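Local coordinates for hookworm platelet inhibitor 1 (Ancylostoma caninum, PDB 4TPV), which inhibits platelet aggregation and adhesion for a blood-feeding hookworm, possibly by binding platelet integrins such as glycoprotein IIb/IIIa, at residues M42-C46 with T47-K51; F30-N33 with Y34-S37. All coordinates share one frame; numbering follows the deposited sequence.

Contact 1: residues M42-C46 with T47-K51; sequences MVYDC and TLEEK
Asp-45 and Leu-48 meet where the short strand 43-44 gives way, through Asp-45, to helix 46-56, their CA atoms 5.4 Å apart as the extended backbone coils into the first helical turn. Two backbone bonds open that turn: Glu-49 N gives to Asp-45 O at 3.0 Å and Glu-50 N to Cys-46 O at 3.1 Å. Leu-48 N, at the start of the helix, gives to a side chain. Asp-45 holds CG anti to its own N (chi1 -175°), which swings OD1 over the helix start, where its anti lone pair accepts from Leu-48 N at 2.8 Å. The Leu-48 side chain lies against this carboxylate, CG 3.6 Å from Asp-45 OD1. From the strand, Tyr-44 OH, also bonded to Cys-122 N, donates to the anti lone pair of Glu-49 OE2 at 2.6 Å; the oxygen lies in the ring plane at the edge, while the carboxylate is turned 70° from the ring. Arg-16 forms a salt bridge to the same OE2 and Arg-8 one to OE1, so both oxygens of this buried acid are engaged, which probably favours its charged form. A disulfide from Cys-46 to Cys-5 ties down the same turn: a strand-to-helix junction with an aspartate N-cap, within the CAP domain.

Contact 2: residues F30-N33 with Y34-S37; sequences FARN and YKTS
This is a local contact at the C-terminal end of helix 13-34, where Phe-30 and Tyr-34 stack alongside the last turn and the chain enters the loop leading to strand 43-44. Their rings, one helical turn apart, form an offset stack with centroids 4.0 Å apart and planes at 12°. Tyr-34 CD1 sits over the centre of the Phe-30 ring, whereas Phe-30 CZ lies toward the rim of the tyrosine; the closest atoms are Phe-30 CE2 and Tyr-34 CE1, at 3.4 Å. Differing first torsions align the rings: CG is anti to N in Phe-30 (chi1 -162°) but beside N in Tyr-34. Tyr-149 meets Phe-30 edge-to-face, adding a third ring. Beside the stack, Tyr-34 N donates to Phe-30 O at 2.9 Å. Lys-35 then leaves the helix with positive phi, and Thr-36 N returns to Ala-31 O at 3.2 Å. Thr-36 brings CG2 to the edge of the Phe-30 ring, while its buried OG1, 3.1 Å from Ala-31 CB, has no polar partner in the model. On the exposed side, Lys-35 bends back and NZ donates to Arg-32 O at 2.8 Å; a water accepting from both NZ and Arg-32 NH1 bridges the two cations. The lysine ammonium thus satisfies a terminal helix carbonyl and probably interacts favourably with the helix dipole, and the shared water may ease its nearness to the arginine.

Contact 1 supplies an acceptor to a backbone N-H at the start of helix 46-56, whereas contact 2 supplies a cation to a carbonyl at the finish of helix 13-34, so the two answer opposite needs of helix ends. They do not touch, with centres about 25 Å apart on opposite sides of the chain's centre, yet helix 13-34 serves both, since its Arg-16 reaches Glu-49. Contact 1 lies nearer the middle and combines a buried, doubly salt-bridged glutamate with a disulfide; contact 2, further out, joins stacked rings to a hydrated, like-charged rim. Both are partly buried, and contact 2 closes before contact 1 opens along the chain.

Contact 1: residues M42-C46 with T47-K51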
# COMPACT_ATOMS: atom_id res chain seq x y z
N MET A 42 1.23 -7.57 -1.96
CA MET A 42 0.23 -6.77 -2.68
C MET A 42 0.24 -7.01 -4.18
O MET A 42 1.29 -7.18 -4.81
CB MET A 42 0.44 -5.29 -2.45
CG MET A 42 0.02 -4.80 -1.08
SD MET A 42 0.31 -3.02 -0.90
CE MET A 42 -0.55 -2.72 0.65
N VAL A 43 -0.96 -6.99 -4.74
CA VAL A 43 -1.15 -7.07 -6.19
C VAL A 43 -1.86 -5.81 -6.64
O VAL A 43 -2.74 -5.32 -5.94
CB VAL A 43 -1.97 -8.32 -6.57
CG1 VAL A 43 -2.35 -8.28 -8.05
CG2 VAL A 43 -1.20 -9.58 -6.20
N TYR A 44 -1.49 -5.26 -7.80
CA TYR A 44 -2.20 -4.07 -8.29
C TYR A 44 -3.66 -4.42 -8.60
O TYR A 44 -3.96 -5.52 -9.06
CB TYR A 44 -1.52 -3.49 -9.52
CG TYR A 44 -1.88 -2.03 -9.70
CD1 TYR A 44 -1.26 -1.05 -8.94
CD2 TYR A 44 -2.90 -1.65 -10.59
CE1 TYR A 44 -1.60 0.27 -9.06
CE2 TYR A 44 -3.25 -0.32 -10.73
CZ TYR A 44 -2.60 0.64 -9.96
OH TYR A 44 -2.94 1.96 -10.06
N ASP A 45 -4.57 -3.49 -8.33
CA ASP A 45 -6.00 -3.76 -8.51
C ASP A 45 -6.63 -2.59 -9.24
O ASP A 45 -6.67 -1.47 -8.71
CB ASP A 45 -6.68 -3.98 -7.15
CG ASP A 45 -8.12 -4.39 -7.29
OD1 ASP A 45 -8.98 -3.51 -7.51
OD2 ASP A 45 -8.39 -5.61 -7.17
N CYS A 46 -7.06 -2.83 -10.47
CA CYS A 46 -7.57 -1.72 -11.28
C CYS A 46 -8.91 -1.19 -10.76
O CYS A 46 -9.27 -0.05 -11.04
CB CYS A 46 -7.68 -2.11 -12.75
SG CYS A 46 -6.05 -2.42 -13.48
N THR A 47 -9.65 -1.99 -9.99
CA THR A 47 -10.85 -1.49 -9.33
C THR A 47 -10.52 -0.47 -8.22
O THR A 47 -11.17 0.58 -8.11
CB THR A 47 -11.67 -2.65 -8.76
OG1 THR A 47 -12.19 -3.41 -9.87
CG2 THR A 47 -12.82 -2.12 -7.94
N LEU A 48 -9.50 -0.76 -7.41
CA LEU A 48 -9.02 0.21 -6.43
C LEU A 48 -8.44 1.44 -7.11
O LEU A 48 -8.55 2.54 -6.57
CB LEU A 48 -7.98 -0.42 -5.52
CG LEU A 48 -8.57 -1.46 -4.59
CD1 LEU A 48 -7.49 -1.94 -3.62
CD2 LEU A 48 -9.76 -0.88 -3.82
N GLU A 49 -7.82 1.27 -8.28
CA GLU A 49 -7.34 2.44 -9.01
C GLU A 49 -8.50 3.37 -9.35
O GLU A 49 -8.39 4.59 -9.20
CB GLU A 49 -6.59 2.06 -10.29
CG GLU A 49 -6.27 3.28 -11.17
CD GLU A 49 -5.40 2.95 -12.38
OE1 GLU A 49 -5.82 3.31 -13.51
OE2 GLU A 49 -4.32 2.37 -12.20
N GLU A 50 -9.61 2.82 -9.83
CA GLU A 50 -10.76 3.66 -10.14
C GLU A 50 -11.29 4.35 -8.87
O GLU A 50 -11.64 5.53 -8.90
CB GLU A 50 -11.86 2.87 -10.83
CG GLU A 50 -13.20 3.60 -10.87
CD GLU A 50 -13.27 4.77 -11.84
OE1 GLU A 50 -12.27 5.08 -12.52
OE2 GLU A 50 -14.35 5.39 -11.91
N LYS A 51 -11.31 3.63 -7.75
CA LYS A 51 -11.72 4.22 -6.48
C LYS A 51 -10.77 5.36 -6.11
O LYS A 51 -11.20 6.43 -5.64
CB LYS A 51 -11.73 3.15 -5.38
CG LYS A 51 -12.32 3.59 -4.04
CD LYS A 51 -12.24 2.44 -3.04
CE LYS A 51 -12.79 2.86 -1.68
NZ LYS A 51 -12.45 1.88 -0.61

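Contact 2: residues F30-N33 with Y34-S37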
# COMPACT_ATOMS: atom_id res chain seq x y z
N PHE A 30 9.85 -4.45 6.01
CA PHE A 30 9.15 -4.37 7.28
C PHE A 30 8.99 -5.76 7.90
O PHE A 30 9.22 -5.94 9.10
CB PHE A 30 7.79 -3.71 7.10
CG PHE A 30 7.21 -3.21 8.39
CD1 PHE A 30 6.45 -4.04 9.18
CD2 PHE A 30 7.44 -1.92 8.80
CE1 PHE A 30 5.90 -3.58 10.37
CE2 PHE A 30 6.91 -1.44 9.98
CZ PHE A 30 6.15 -2.27 10.77
N ALA A 31 8.63 -6.76 7.10
CA ALA A 31 8.40 -8.10 7.62
C ALA A 31 9.66 -8.72 8.22
O ALA A 31 9.60 -9.41 9.25
CB ALA A 31 7.84 -9.03 6.52
N ARG A 32 10.79 -8.49 7.57
CA ARG A 32 12.05 -9.05 8.05
C ARG A 32 12.53 -8.31 9.30
O ARG A 32 13.04 -8.94 10.23
CB ARG A 32 13.12 -9.01 6.96
CG ARG A 32 14.47 -9.63 7.41
CD ARG A 32 14.39 -11.18 7.48
NE ARG A 32 14.44 -11.83 6.18
CZ ARG A 32 14.13 -13.10 5.96
NH1 ARG A 32 13.75 -13.88 6.97
NH2 ARG A 32 14.21 -13.60 4.73
N ASN A 33 12.36 -6.99 9.34
CA ASN A 33 12.94 -6.23 10.44
C ASN A 33 12.05 -6.21 11.68
O ASN A 33 12.55 -6.14 12.81
CB ASN A 33 13.26 -4.80 9.97
CG ASN A 33 14.50 -4.74 9.10
OD1 ASN A 33 15.62 -4.60 9.61
ND2 ASN A 33 14.32 -4.89 7.79
N TYR A 34 10.74 -6.31 11.50
CA TYR A 34 9.81 -6.35 12.64
C TYR A 34 9.30 -7.75 12.95
O TYR A 34 8.62 -7.95 13.96
CB TYR A 34 8.62 -5.40 12.40
CG TYR A 34 8.99 -3.94 12.46
CD1 TYR A 34 9.54 -3.30 11.37
CD2 TYR A 34 8.84 -3.21 13.63
CE1 TYR A 34 9.93 -1.98 11.42
CE2 TYR A 34 9.20 -1.87 13.69
CZ TYR A 34 9.75 -1.26 12.59
OH TYR A 34 10.12 0.07 12.68
N LYS A 35 9.63 -8.73 12.10
CA LYS A 35 9.23 -10.12 12.30
C LYS A 35 7.70 -10.25 12.29
O LYS A 35 7.06 -10.48 13.31
CB LYS A 35 9.80 -10.68 13.60
CG LYS A 35 11.32 -10.58 13.70
CD LYS A 35 11.99 -11.20 12.49
CE LYS A 35 13.52 -11.03 12.55
NZ LYS A 35 14.18 -11.27 11.23
N THR A 36 7.13 -10.09 11.10
CA THR A 36 5.69 -10.13 10.92
C THR A 36 5.30 -11.47 10.29
O THR A 36 5.83 -11.83 9.24
CB THR A 36 5.19 -8.98 10.03
OG1 THR A 36 5.68 -9.15 8.69
CG2 THR A 36 5.69 -7.62 10.56
N SER A 37 4.35 -12.18 10.92
CA SER A 37 4.07 -13.57 10.57
C SER A 37 3.12 -13.83 9.39
O SER A 37 3.02 -14.97 8.95
CB SER A 37 3.52 -14.29 11.80
OG SER A 37 2.35 -13.63 12.27
O HOH W 1 13.39 -13.58 9.81